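Local coordinates for MDM10 isoform 1 (Saccharomyces cerevisiae, PDB 7BTX), which is a component of the ERMES complex tethering the endoplasmic reticulum to mitochondria and takes part in late assembly steps of the outer-membrane TOM complex, at residues Q7-F12 with E154-K159; R66-L71 with Y147-D152; Y73-A78 with S140-R145; F167-V172 with L182-Q187. One frame throughout, in Å; residues are numbered along the deposited sequence.

How the contacts relate
All four contacts lie in one continuous wall of a mitochondrial β-barrel, whose neighbouring strands run in the order 68-76, 140-147, 152-162, 165-174 and 179-189. Contacts 2 and 3 both use strand 68-76, near its two ends, and their centres are about 20 Å apart. Contact 3 is nested within the loop closed by contact 2, and both fall within the loop closed by contact 1; contact 4 follows in series. Contact 1, where helix 5-16 packs on the inner surface of strand 152-162, has its centre about 7 Å from that of contact 3 and about 10 Å from that of contact 4. The N-terminal helix is thus held against the wall that these strand pairings build.

Contact 1. Residues Q7-F12 with E154-K159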
loop_
_atom_site.group_PDB
_atom_site.type_symbol
_atom_site.label_atom_id
_atom_site.label_comp_id
_atom_site.label_asym_id
_atom_site.label_seq_id
_atom_site.Cartn_x
_atom_site.Cartn_y
_atom_site.Cartn_z
ATOM N N GLN D 7 -8.769 -30.191 2.758
ATOM C CA GLN D 7 -8.316 -31.257 1.871
ATOM C C GLN D 7 -7.223 -32.096 2.513
ATOM O O GLN D 7 -6.953 -33.206 2.051
ATOM C CB GLN D 7 -7.843 -30.690 0.532
ATOM C CG GLN D 7 -6.929 -29.488 0.619
ATOM C CD GLN D 7 -6.747 -28.807 -0.726
ATOM O OE1 GLN D 7 -6.998 -29.405 -1.770
ATOM N NE2 GLN D 7 -6.325 -27.551 -0.707
ATOM N N VAL D 8 -6.578 -31.581 3.561
ATOM C CA VAL D 8 -5.830 -32.446 4.468
ATOM C C VAL D 8 -6.792 -33.360 5.211
ATOM O O VAL D 8 -6.539 -34.560 5.374
ATOM C CB VAL D 8 -4.987 -31.595 5.442
ATOM C CG1 VAL D 8 -4.391 -32.446 6.528
ATOM C CG2 VAL D 8 -3.882 -30.885 4.714
ATOM N N LEU D 9 -7.931 -32.807 5.631
ATOM C CA LEU D 9 -8.913 -33.547 6.414
ATOM C C LEU D 9 -9.576 -34.637 5.584
ATOM O O LEU D 9 -9.775 -35.758 6.060
ATOM C CB LEU D 9 -9.950 -32.573 6.959
ATOM C CG LEU D 9 -11.221 -33.145 7.555
ATOM C CD1 LEU D 9 -10.863 -33.737 8.867
ATOM C CD2 LEU D 9 -12.257 -32.063 7.732
ATOM N N ARG D 10 -9.911 -34.333 4.334
ATOM C CA ARG D 10 -10.541 -35.335 3.485
ATOM C C ARG D 10 -9.542 -36.378 3.010
ATOM O O ARG D 10 -9.940 -37.482 2.630
ATOM C CB ARG D 10 -11.221 -34.664 2.295
ATOM N N ALA D 11 -8.249 -36.056 3.019
ATOM C CA ALA D 11 -7.245 -37.048 2.649
ATOM C C ALA D 11 -7.007 -38.030 3.784
ATOM O O ALA D 11 -6.619 -39.179 3.546
ATOM C CB ALA D 11 -5.941 -36.361 2.259
ATOM N N PHE D 12 -7.219 -37.591 5.024
ATOM C CA PHE D 12 -7.097 -38.491 6.163
ATOM C C PHE D 12 -8.325 -39.377 6.290
ATOM O O PHE D 12 -8.238 -40.504 6.786
ATOM C CB PHE D 12 -6.894 -37.684 7.438
ATOM C CG PHE D 12 -6.567 -38.516 8.634
ATOM C CD1 PHE D 12 -5.356 -39.176 8.720
ATOM C CD2 PHE D 12 -7.463 -38.631 9.677
ATOM C CE1 PHE D 12 -5.052 -39.934 9.819
ATOM C CE2 PHE D 12 -7.161 -39.391 10.776
ATOM C CZ PHE D 12 -5.958 -40.041 10.846
ATOM N N GLU D 154 -3.105 -21.442 12.237
ATOM C CA GLU D 154 -4.209 -22.384 12.184
ATOM C C GLU D 154 -3.667 -23.758 12.538
ATOM O O GLU D 154 -2.479 -24.024 12.350
ATOM C CB GLU D 154 -4.888 -22.364 10.813
ATOM C CG GLU D 154 -4.349 -23.333 9.793
ATOM C CD GLU D 154 -5.048 -23.207 8.463
ATOM O OE1 GLU D 154 -5.824 -22.246 8.297
ATOM O OE2 GLU D 154 -4.821 -24.059 7.582
ATOM N N ALA D 155 -4.498 -24.624 13.097
ATOM C CA ALA D 155 -4.044 -25.929 13.540
ATOM C C ALA D 155 -5.189 -26.922 13.442
ATOM O O ALA D 155 -6.359 -26.548 13.393
ATOM C CB ALA D 155 -3.498 -25.867 14.969
ATOM N N MET D 156 -4.835 -28.202 13.412
ATOM C CA MET D 156 -5.814 -29.276 13.364
ATOM C C MET D 156 -5.206 -30.575 13.865
ATOM O O MET D 156 -4.184 -31.027 13.349
ATOM C CB MET D 156 -6.345 -29.471 11.947
ATOM C CG MET D 156 -7.405 -30.540 11.847
ATOM S SD MET D 156 -8.175 -30.630 10.235
ATOM C CE MET D 156 -6.794 -31.166 9.247
ATOM N N ILE D 157 -5.824 -31.183 14.869
ATOM C CA ILE D 157 -5.424 -32.487 15.375
ATOM C C ILE D 157 -6.596 -33.427 15.178
ATOM O O ILE D 157 -7.719 -33.104 15.566
ATOM C CB ILE D 157 -5.022 -32.425 16.860
ATOM C CG1 ILE D 157 -3.945 -31.371 17.086
ATOM C CG2 ILE D 157 -4.540 -33.769 17.341
ATOM C CD1 ILE D 157 -3.816 -30.956 18.513
ATOM N N ILE D 158 -6.347 -34.574 14.564
ATOM C CA ILE D 158 -7.352 -35.613 14.397
ATOM C C ILE D 158 -6.843 -36.830 15.147
ATOM O O ILE D 158 -5.671 -37.194 15.019
ATOM C CB ILE D 158 -7.606 -35.951 12.925
ATOM C CG1 ILE D 158 -7.861 -34.693 12.112
ATOM C CG2 ILE D 158 -8.789 -36.866 12.790
ATOM C CD1 ILE D 158 -7.842 -34.951 10.643
ATOM N N LYS D 159 -7.704 -37.447 15.945
ATOM C CA LYS D 159 -7.385 -38.672 16.662
ATOM C C LYS D 159 -8.502 -39.666 16.402
ATOM O O LYS D 159 -9.649 -39.410 16.772
ATOM C CB LYS D 159 -7.260 -38.419 18.165
ATOM C CG LYS D 159 -6.300 -37.325 18.581
ATOM C CD LYS D 159 -4.873 -37.742 18.356
ATOM C CE LYS D 159 -4.456 -38.804 19.345
ATOM N NZ LYS D 159 -3.069 -39.256 19.070
#
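Ile158 gives the largest surface to this contact and meets two residues of the helix with different branches. Its CG2 methyl approaches the Phe12 ring obliquely, 3.6 Å from Phe12 CE2, while its CD1 methyl reaches back along the helix to Leu9 CD1 at 3.7 Å. The same Ile158 CD1 lies 3.8 Å from Phe12 CD2, so both methyls gather at the CD2-CE2 bond of the ring. Ile158 and Phe12 pass one another head to tail, whereas Leu9 meets Ile158 almost perpendicularly. Two residues earlier in the strand, Met156 extends fully through CB and CG and then bends at its last torsion (chi3 66°). That bend brings its CE methyl 3.8 Å from Val8 CG1 and 4.1 Å from Leu9 CB, at the turn of the helix before Phe12.

The interface is wholly apolar and buried. Met156 and Ile158 span the gap between axes that approach to 10.6 Å and run nearly parallel, at 12°. Leu9 also touches Met168 and Lys170 on the next strand, and Phe12 rests on Leu141 on the preceding one, spreading the helix over three strands. An N-terminal helix packed inside the barrel wall is characteristic of the mitochondrial β-barrel family, as in the porin VDAC and in Tom40.

Contact 2. Residues R66-L71 with Y147-D152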
loop_
_atom_site.group_PDB
_atom_site.type_symbol
_atom_site.label_atom_id
_atom_site.label_comp_id
_atom_site.label_asym_id
_atom_site.label_seq_id
_atom_site.Cartn_x
_atom_site.Cartn_y
_atom_site.Cartn_z
ATOM N N ARG D 66 0.045 -8.173 -3.010
ATOM C CA ARG D 66 1.446 -8.531 -3.254
ATOM C C ARG D 66 1.781 -9.834 -2.519
ATOM O O ARG D 66 0.873 -10.526 -2.043
ATOM C CB ARG D 66 2.314 -7.348 -2.910
ATOM C CG ARG D 66 1.908 -6.594 -1.672
ATOM C CD ARG D 66 2.631 -5.268 -1.655
ATOM N NE ARG D 66 4.070 -5.489 -1.634
ATOM C CZ ARG D 66 4.970 -4.643 -2.116
ATOM N NH1 ARG D 66 4.586 -3.506 -2.674
ATOM N NH2 ARG D 66 6.257 -4.943 -2.049
ATOM N N ILE D 67 3.072 -10.167 -2.441
ATOM C CA ILE D 67 3.575 -11.499 -2.107
ATOM C C ILE D 67 3.157 -11.914 -0.702
ATOM O O ILE D 67 3.394 -11.192 0.271
ATOM C CB ILE D 67 5.110 -11.559 -2.259
ATOM C CG1 ILE D 67 5.498 -11.219 -3.698
ATOM C CG2 ILE D 67 5.655 -12.915 -1.831
ATOM C CD1 ILE D 67 6.931 -11.485 -4.045
ATOM N N ASN D 68 2.506 -13.073 -0.611
ATOM C CA ASN D 68 2.130 -13.699 0.648
ATOM C C ASN D 68 2.800 -15.060 0.698
ATOM O O ASN D 68 3.524 -15.447 -0.220
ATOM C CB ASN D 68 0.608 -13.832 0.782
ATOM C CG ASN D 68 -0.129 -12.592 0.356
ATOM O OD1 ASN D 68 0.097 -11.506 0.882
ATOM N ND2 ASN D 68 -1.015 -12.741 -0.615
ATOM N N GLY D 69 2.538 -15.809 1.756
ATOM C CA GLY D 69 3.131 -17.122 1.887
ATOM C C GLY D 69 2.632 -17.806 3.134
ATOM O O GLY D 69 1.912 -17.221 3.946
ATOM N N SER D 70 3.033 -19.063 3.275
ATOM C CA SER D 70 2.600 -19.876 4.397
ATOM C C SER D 70 3.589 -21.007 4.619
ATOM O O SER D 70 4.185 -21.518 3.672
ATOM C CB SER D 70 1.198 -20.441 4.166
ATOM O OG SER D 70 1.252 -21.631 3.410
ATOM N N LEU D 71 3.757 -21.387 5.881
ATOM C CA LEU D 71 4.560 -22.539 6.271
ATOM C C LEU D 71 3.645 -23.532 6.959
ATOM O O LEU D 71 3.124 -23.250 8.038
ATOM C CB LEU D 71 5.696 -22.141 7.211
ATOM C CG LEU D 71 6.765 -23.160 7.582
ATOM C CD1 LEU D 71 7.669 -23.377 6.429
ATOM C CD2 LEU D 71 7.555 -22.646 8.751
ATOM N N TYR D 147 0.552 -18.189 8.411
ATOM C CA TYR D 147 0.569 -17.314 7.254
ATOM C C TYR D 147 1.379 -16.080 7.588
ATOM O O TYR D 147 1.026 -15.319 8.485
ATOM C CB TYR D 147 -0.847 -16.888 6.870
ATOM C CG TYR D 147 -1.777 -17.988 6.428
ATOM C CD1 TYR D 147 -2.517 -18.714 7.349
ATOM C CD2 TYR D 147 -1.942 -18.271 5.087
ATOM C CE1 TYR D 147 -3.371 -19.706 6.946
ATOM C CE2 TYR D 147 -2.793 -19.259 4.674
ATOM C CZ TYR D 147 -3.511 -19.969 5.604
ATOM O OH TYR D 147 -4.358 -20.961 5.177
ATOM N N TYR D 148 2.451 -15.853 6.843
ATOM C CA TYR D 148 3.357 -14.862 7.410
ATOM C C TYR D 148 3.694 -13.606 6.609
ATOM O O TYR D 148 4.870 -13.230 6.539
ATOM C CB TYR D 148 4.672 -15.531 7.803
ATOM C CG TYR D 148 5.218 -16.525 6.819
ATOM C CD1 TYR D 148 5.234 -17.868 7.127
ATOM C CD2 TYR D 148 5.657 -16.139 5.572
ATOM C CE1 TYR D 148 5.729 -18.777 6.251
ATOM C CE2 TYR D 148 6.138 -17.050 4.694
ATOM C CZ TYR D 148 6.174 -18.367 5.027
ATOM O OH TYR D 148 6.662 -19.279 4.127
ATOM N N PRO D 149 2.732 -12.921 6.013
ATOM C CA PRO D 149 2.711 -11.461 6.170
ATOM C C PRO D 149 1.792 -11.115 7.326
ATOM O O PRO D 149 1.824 -10.010 7.871
ATOM C CB PRO D 149 2.169 -10.949 4.831
ATOM C CG PRO D 149 2.200 -12.100 3.937
ATOM C CD PRO D 149 2.079 -13.327 4.764
ATOM N N SER D 150 0.966 -12.093 7.702
ATOM C CA SER D 150 -0.184 -11.906 8.573
ATOM C C SER D 150 0.055 -12.372 9.994
ATOM O O SER D 150 -0.625 -11.869 10.893
ATOM C CB SER D 150 -1.377 -12.666 8.004
ATOM O OG SER D 150 -1.670 -12.240 6.692
ATOM N N SER D 151 0.996 -13.304 10.201
ATOM C CA SER D 151 1.211 -14.022 11.467
ATOM C C SER D 151 -0.071 -14.691 11.956
ATOM O O SER D 151 -0.335 -14.760 13.156
ATOM C CB SER D 151 1.821 -13.115 12.541
ATOM O OG SER D 151 0.949 -12.060 12.905
ATOM N N ASP D 152 -0.865 -15.201 11.017
ATOM C CA ASP D 152 -2.123 -15.858 11.330
ATOM C C ASP D 152 -1.920 -17.364 11.391
ATOM O O ASP D 152 -1.473 -17.979 10.421
ATOM C CB ASP D 152 -3.179 -15.515 10.285
ATOM C CG ASP D 152 -3.851 -14.188 10.550
ATOM O OD1 ASP D 152 -3.441 -13.492 11.502
ATOM O OD2 ASP D 152 -4.794 -13.839 9.810
#
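The Tyr148 ring lies over the backbone of the facing strand: Gly69 C and Ser70 N are on one of its faces, with Gly69 C 3.9 Å above the Tyr148 ring plane and displaced toward the rim. At the edge of the same ring, in its plane, is the side chain of Leu71, whose CB is 3.5 Å from Tyr148 CE1. The ring is put there by a first torsion of 42°, which sets Tyr148 CG between its own backbone N and carbonyl carbon, and Gly69, having no side chain, offers it bare main chain. The Tyr147 ring takes the other side of the strand, where Ser70 CB approaches it obliquely, 3.9 Å from Tyr147 CD2; at its edge, in plane, is Asp152 O.

Between the two tyrosines, Tyr148 N donates to Gly69 O at 3.2 Å, with an angle of 152° at the hydrogen and the donor well above the carbonyl plane. Pro149, which has no N-H to donate, packs its CG 3.7 Å from Asn68 CA. The chain then turns back through Ser151, which together with Asp152 faces Tyr147 in a G1 β bulge, held by Tyr147 N to Asp152 O at 2.9 Å and Asp152 N to Tyr147 O at 3.2 Å.

Tyr147 OH bonds Arg145 NH1; Tyr148 OH bonds a polar side chain on the chain of another protein and, weakly, Asn57 OD1. Between these two segments one backbone hydrogen bond is joined by aromatic and proline packing against main chain; the strand pairing goes on at Leu71 with Met146, and Tyr148 links the packing directly to the subunit interface.

Contact 3. Residues Y73-A78 with S140-R145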
loop_
_atom_site.group_PDB
_atom_site.type_symbol
_atom_site.label_atom_id
_atom_site.label_comp_id
_atom_site.label_asym_id
_atom_site.label_seq_id
_atom_site.Cartn_x
_atom_site.Cartn_y
_atom_site.Cartn_z
ATOM N N TYR D 73 2.912 -27.399 8.597
ATOM C CA TYR D 73 3.470 -28.606 9.188
ATOM C C TYR D 73 2.399 -29.673 9.084
ATOM O O TYR D 73 1.226 -29.385 9.315
ATOM C CB TYR D 73 3.879 -28.380 10.646
ATOM C CG TYR D 73 4.380 -29.625 11.330
ATOM C CD1 TYR D 73 5.657 -30.091 11.097
ATOM C CD2 TYR D 73 3.573 -30.336 12.205
ATOM C CE1 TYR D 73 6.118 -31.227 11.703
ATOM C CE2 TYR D 73 4.029 -31.479 12.816
ATOM C CZ TYR D 73 5.302 -31.917 12.560
ATOM O OH TYR D 73 5.774 -33.053 13.165
ATOM N N LEU D 74 2.781 -30.889 8.719
ATOM C CA LEU D 74 1.820 -31.977 8.583
ATOM C C LEU D 74 2.505 -33.299 8.881
ATOM O O LEU D 74 3.364 -33.746 8.118
ATOM C CB LEU D 74 1.192 -31.990 7.190
ATOM C CG LEU D 74 0.379 -33.222 6.800
ATOM C CD1 LEU D 74 -0.898 -33.289 7.590
ATOM C CD2 LEU D 74 0.080 -33.196 5.329
ATOM N N TYR D 75 2.120 -33.923 9.986
ATOM C CA TYR D 75 2.588 -35.248 10.362
ATOM C C TYR D 75 1.369 -36.115 10.619
ATOM O O TYR D 75 0.395 -35.651 11.216
ATOM C CB TYR D 75 3.480 -35.179 11.600
ATOM C CG TYR D 75 3.723 -36.519 12.237
ATOM C CD1 TYR D 75 4.476 -37.487 11.591
ATOM C CD2 TYR D 75 3.189 -36.824 13.478
ATOM C CE1 TYR D 75 4.693 -38.718 12.163
ATOM C CE2 TYR D 75 3.400 -38.053 14.059
ATOM C CZ TYR D 75 4.153 -38.995 13.397
ATOM O OH TYR D 75 4.367 -40.223 13.974
ATOM N N SER D 76 1.409 -37.363 10.167
ATOM C CA SER D 76 0.303 -38.282 10.373
ATOM C C SER D 76 0.790 -39.720 10.478
ATOM O O SER D 76 1.766 -40.113 9.837
ATOM C CB SER D 76 -0.704 -38.177 9.245
ATOM O OG SER D 76 -0.228 -38.857 8.104
ATOM N N ASP D 77 0.083 -40.508 11.293
ATOM C CA ASP D 77 0.380 -41.931 11.417
ATOM C C ASP D 77 -0.091 -42.718 10.205
ATOM O O ASP D 77 0.471 -43.775 9.904
ATOM C CB ASP D 77 -0.276 -42.512 12.670
ATOM C CG ASP D 77 0.181 -41.837 13.937
ATOM O OD1 ASP D 77 0.875 -40.806 13.845
ATOM O OD2 ASP D 77 -0.157 -42.337 15.028
ATOM N N ALA D 78 -1.126 -42.236 9.521
ATOM C CA ALA D 78 -1.638 -42.895 8.325
ATOM C C ALA D 78 -0.630 -42.732 7.201
ATOM O O ALA D 78 -0.550 -41.671 6.578
ATOM C CB ALA D 78 -2.988 -42.304 7.934
ATOM N N SER D 140 -3.518 -40.930 13.711
ATOM C CA SER D 140 -3.579 -39.549 14.157
ATOM C C SER D 140 -3.076 -38.652 13.044
ATOM O O SER D 140 -2.346 -39.088 12.155
ATOM C CB SER D 140 -2.760 -39.315 15.428
ATOM O OG SER D 140 -3.287 -40.043 16.520
ATOM N N LEU D 141 -3.486 -37.389 13.096
ATOM C CA LEU D 141 -3.007 -36.371 12.173
ATOM C C LEU D 141 -2.710 -35.118 12.965
ATOM O O LEU D 141 -3.526 -34.695 13.784
ATOM C CB LEU D 141 -4.022 -36.085 11.064
ATOM C CG LEU D 141 -3.632 -35.090 9.970
ATOM C CD1 LEU D 141 -4.133 -35.572 8.664
ATOM C CD2 LEU D 141 -4.242 -33.729 10.210
ATOM N N TYR D 142 -1.549 -34.532 12.723
ATOM C CA TYR D 142 -1.186 -33.247 13.286
ATOM C C TYR D 142 -0.884 -32.285 12.153
ATOM O O TYR D 142 -0.103 -32.586 11.253
ATOM C CB TYR D 142 0.020 -33.370 14.214
ATOM C CG TYR D 142 -0.227 -34.286 15.380
ATOM C CD1 TYR D 142 0.093 -35.634 15.309
ATOM C CD2 TYR D 142 -0.794 -33.806 16.545
ATOM C CE1 TYR D 142 -0.145 -36.471 16.366
ATOM C CE2 TYR D 142 -1.028 -34.636 17.608
ATOM C CZ TYR D 142 -0.704 -35.964 17.512
ATOM O OH TYR D 142 -0.941 -36.791 18.578
ATOM N N TYR D 143 -1.530 -31.128 12.194
ATOM C CA TYR D 143 -1.398 -30.160 11.117
ATOM C C TYR D 143 -1.350 -28.781 11.738
ATOM O O TYR D 143 -2.131 -28.490 12.643
ATOM C CB TYR D 143 -2.556 -30.275 10.130
ATOM C CG TYR D 143 -2.659 -29.133 9.150
ATOM C CD1 TYR D 143 -1.828 -29.070 8.041
ATOM C CD2 TYR D 143 -3.598 -28.128 9.322
ATOM C CE1 TYR D 143 -1.919 -28.035 7.146
ATOM C CE2 TYR D 143 -3.690 -27.089 8.439
ATOM C CZ TYR D 143 -2.854 -27.051 7.353
ATOM O OH TYR D 143 -2.962 -26.013 6.470
ATOM N N GLY D 144 -0.436 -27.944 11.265
ATOM C CA GLY D 144 -0.392 -26.561 11.672
ATOM C C GLY D 144 0.114 -25.718 10.523
ATOM O O GLY D 144 0.815 -26.198 9.642
ATOM N N ARG D 145 -0.258 -24.446 10.542
ATOM C CA ARG D 145 0.127 -23.557 9.460
ATOM C C ARG D 145 0.152 -22.118 9.945
ATOM O O ARG D 145 -0.797 -21.661 10.578
ATOM C CB ARG D 145 -0.834 -23.692 8.287
ATOM C CG ARG D 145 -0.537 -22.768 7.155
ATOM C CD ARG D 145 -1.630 -22.822 6.153
ATOM N NE ARG D 145 -1.279 -23.646 5.013
ATOM C CZ ARG D 145 -1.942 -23.627 3.868
ATOM N NH1 ARG D 145 -2.979 -22.824 3.722
ATOM N NH2 ARG D 145 -1.563 -24.405 2.873
#
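Tyr73 N donates to Gly144 O at 2.6 Å, almost straight (174° at the hydrogen), and Gly144 N returns a bond to Tyr73 O, the first of the pairs that join Tyr73-Asp77 to Ser140-Gly144 as antiparallel neighbours in the wall of the β-barrel. In the next hydrogen-bonded pair, Tyr142 N donates to Tyr75 O at 2.7 Å, close to the direction of the carbonyl bond, and Tyr75 N to Tyr142 O at 2.9 Å. Asp77 N extends the series to Ser140 O at 2.9 Å, just where the first strand gives way to a turn.

On one face of the sheet, the Tyr75 and Tyr142 side chains run alongside each other in the same direction. Tyr142 CD1 comes to the edge of the Tyr75 ring, near its plane, 3.8 Å from Tyr75 CD2. Their first torsions differ, 166° for Tyr75 against -61° for Tyr142, so the two rings leave neighbouring strands by different rotations to run together.

The other face, carrying Leu74, Ser76, Leu141 and Tyr143, turns toward helix 5-16. Here Leu74 reaches diagonally across to Leu141, with its CD1 4.0 Å from Leu141 CG, and continues to Val8 of the helix. Tyr143 sets its ring alongside the main chain, CD1 being 3.3 Å from Tyr73 O. The phenol of Tyr143 bonds Glu154 OE2 on the next strand, and Tyr143 OH lies 3.2 Å above the plane of the Arg145 guanidinium, toward its rim.

Contact 4. Residues F167-V172 with L182-Q187; sequences FMLKGV and LTCYFQ
Met168 and Tyr185 cross obliquely on the helix-facing side of a β-hairpin, formed by strands 165-174 and 179-189 in the barrel wall. Their CB atoms are 3.7 Å apart. Met168 SD stands 5.5 Å from the centroid of the Tyr185 ring, a Met-aromatic contact made at a slant, and the bend at the last torsion (chi3 46°) turns the CE methyl to 4.1 Å from Tyr185 CD1. Farther out on the same ring, the aliphatic chain of Lys170 passes with its CD 3.7 Å from Tyr185 CE1, so that one tyrosine meets two residues of the partner strand, Met168 and Lys170. Leu9 of helix 5-16 covers both from within.

Lys170 and Thr183 form a hydrogen-bonded pair, Lys170 N donating to Thr183 O at 3.0 Å and Thr183 N to Lys170 O at 3.2 Å; Tyr185 N donates to Met168 O, and the bond back from Met168 N is weak.

On the opposite face Phe167 meets Cys184, whose SG is 5.4 Å from the centroid of the Phe167 ring in an oblique sulfur-aromatic contact. One methyl of Leu169 bridges two neighbours on the other strand: its CD2 lies 3.7 Å from both Leu182 CD1 and Cys184 SG.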
loop_
_atom_site.group_PDB
_atom_site.type_symbol
_atom_site.label_atom_id
_atom_site.label_comp_id
_atom_site.label_asym_id
_atom_site.label_seq_id
_atom_site.Cartn_x
_atom_site.Cartn_y
_atom_site.Cartn_z
ATOM N N PHE D 167 -11.935 -38.054 17.214
ATOM C CA PHE D 167 -11.866 -36.769 17.889
ATOM C C PHE D 167 -11.128 -35.796 16.989
ATOM O O PHE D 167 -10.234 -36.193 16.243
ATOM C CB PHE D 167 -11.161 -36.883 19.240
ATOM C CG PHE D 167 -11.029 -35.579 19.968
ATOM C CD1 PHE D 167 -12.138 -34.961 20.516
ATOM C CD2 PHE D 167 -9.796 -34.962 20.092
ATOM C CE1 PHE D 167 -12.021 -33.758 21.178
ATOM C CE2 PHE D 167 -9.671 -33.758 20.754
ATOM C CZ PHE D 167 -10.787 -33.157 21.297
ATOM N N MET D 168 -11.506 -34.523 17.050
ATOM C CA MET D 168 -10.906 -33.521 16.188
ATOM C C MET D 168 -10.815 -32.194 16.912
ATOM O O MET D 168 -11.753 -31.793 17.595
ATOM C CB MET D 168 -11.717 -33.332 14.915
ATOM C CG MET D 168 -11.348 -34.245 13.783
ATOM S SD MET D 168 -12.095 -33.646 12.271
ATOM C CE MET D 168 -11.706 -31.909 12.390
ATOM N N LEU D 169 -9.688 -31.519 16.751
ATOM C CA LEU D 169 -9.504 -30.153 17.206
ATOM C C LEU D 169 -9.222 -29.273 16.000
ATOM O O LEU D 169 -8.659 -29.726 15.005
ATOM C CB LEU D 169 -8.355 -30.048 18.205
ATOM C CG LEU D 169 -8.702 -30.158 19.681
ATOM C CD1 LEU D 169 -7.514 -30.675 20.442
ATOM C CD2 LEU D 169 -9.104 -28.807 20.206
ATOM N N LYS D 170 -9.626 -28.009 16.087
ATOM C CA LYS D 170 -9.442 -27.091 14.964
ATOM C C LYS D 170 -9.283 -25.682 15.538
ATOM O O LYS D 170 -10.271 -25.012 15.831
ATOM C CB LYS D 170 -10.599 -27.152 13.994
ATOM C CG LYS D 170 -10.368 -27.991 12.763
ATOM C CD LYS D 170 -11.668 -28.179 12.018
ATOM C CE LYS D 170 -11.447 -28.655 10.601
ATOM N NZ LYS D 170 -12.726 -29.041 9.952
ATOM N N GLY D 171 -8.039 -25.246 15.677
ATOM C CA GLY D 171 -7.759 -23.904 16.124
ATOM C C GLY D 171 -7.450 -22.969 14.977
ATOM O O GLY D 171 -6.886 -23.349 13.956
ATOM N N VAL D 172 -7.851 -21.713 15.154
ATOM C CA VAL D 172 -7.557 -20.630 14.222
ATOM C C VAL D 172 -7.246 -19.401 15.064
ATOM O O VAL D 172 -8.038 -19.020 15.929
ATOM C CB VAL D 172 -8.727 -20.368 13.255
ATOM C CG1 VAL D 172 -8.639 -18.981 12.670
ATOM C CG2 VAL D 172 -8.743 -21.377 12.126
ATOM N N LEU D 182 -11.343 -22.033 18.917
ATOM C CA LEU D 182 -10.887 -23.391 19.175
ATOM C C LEU D 182 -12.093 -24.305 19.288
ATOM O O LEU D 182 -12.810 -24.261 20.290
ATOM C CB LEU D 182 -10.055 -23.444 20.453
ATOM C CG LEU D 182 -9.455 -24.797 20.792
ATOM C CD1 LEU D 182 -8.434 -25.166 19.747
ATOM C CD2 LEU D 182 -8.826 -24.735 22.164
ATOM N N THR D 183 -12.312 -25.139 18.274
ATOM C CA THR D 183 -13.502 -25.970 18.188
ATOM C C THR D 183 -13.138 -27.446 18.245
ATOM O O THR D 183 -12.125 -27.872 17.693
ATOM C CB THR D 183 -14.279 -25.709 16.905
ATOM O OG1 THR D 183 -13.592 -26.320 15.817
ATOM C CG2 THR D 183 -14.389 -24.236 16.629
ATOM N N CYS D 184 -13.991 -28.224 18.907
ATOM C CA CYS D 184 -13.818 -29.659 19.066
ATOM C C CYS D 184 -14.905 -30.411 18.310
ATOM O O CYS D 184 -16.042 -29.955 18.203
ATOM C CB CYS D 184 -13.858 -30.052 20.543
ATOM S SG CYS D 184 -12.559 -29.327 21.543
ATOM N N TYR D 185 -14.547 -31.580 17.786
ATOM C CA TYR D 185 -15.480 -32.414 17.027
ATOM C C TYR D 185 -15.331 -33.842 17.531
ATOM O O TYR D 185 -14.386 -34.535 17.154
ATOM C CB TYR D 185 -15.223 -32.372 15.525
ATOM C CG TYR D 185 -15.378 -31.037 14.850
ATOM C CD1 TYR D 185 -14.381 -30.081 14.928
ATOM C CD2 TYR D 185 -16.503 -30.750 14.100
ATOM C CE1 TYR D 185 -14.513 -28.875 14.310
ATOM C CE2 TYR D 185 -16.646 -29.535 13.476
ATOM C CZ TYR D 185 -15.643 -28.601 13.588
ATOM O OH TYR D 185 -15.760 -27.382 12.970
ATOM N N PHE D 186 -16.255 -34.282 18.363
ATOM C CA PHE D 186 -16.381 -35.696 18.662
ATOM C C PHE D 186 -17.420 -36.287 17.726
ATOM O O PHE D 186 -18.463 -35.679 17.492
ATOM C CB PHE D 186 -16.789 -35.904 20.115
ATOM C CG PHE D 186 -16.763 -37.329 20.546
ATOM C CD1 PHE D 186 -15.570 -37.938 20.876
ATOM C CD2 PHE D 186 -17.933 -38.063 20.621
ATOM C CE1 PHE D 186 -15.545 -39.246 21.273
ATOM C CE2 PHE D 186 -17.912 -39.377 21.014
ATOM C CZ PHE D 186 -16.720 -39.966 21.342
ATOM N N GLN D 187 -17.138 -37.465 17.181
ATOM C CA GLN D 187 -18.038 -38.038 16.185
ATOM C C GLN D 187 -18.004 -39.556 16.240
ATOM O O GLN D 187 -16.949 -40.165 16.062
ATOM C CB GLN D 187 -17.681 -37.530 14.788
ATOM C CG GLN D 187 -16.202 -37.417 14.514
ATOM C CD GLN D 187 -15.902 -36.624 13.270
ATOM O OE1 GLN D 187 -16.805 -36.256 12.525
ATOM N NE2 GLN D 187 -14.628 -36.340 13.044
#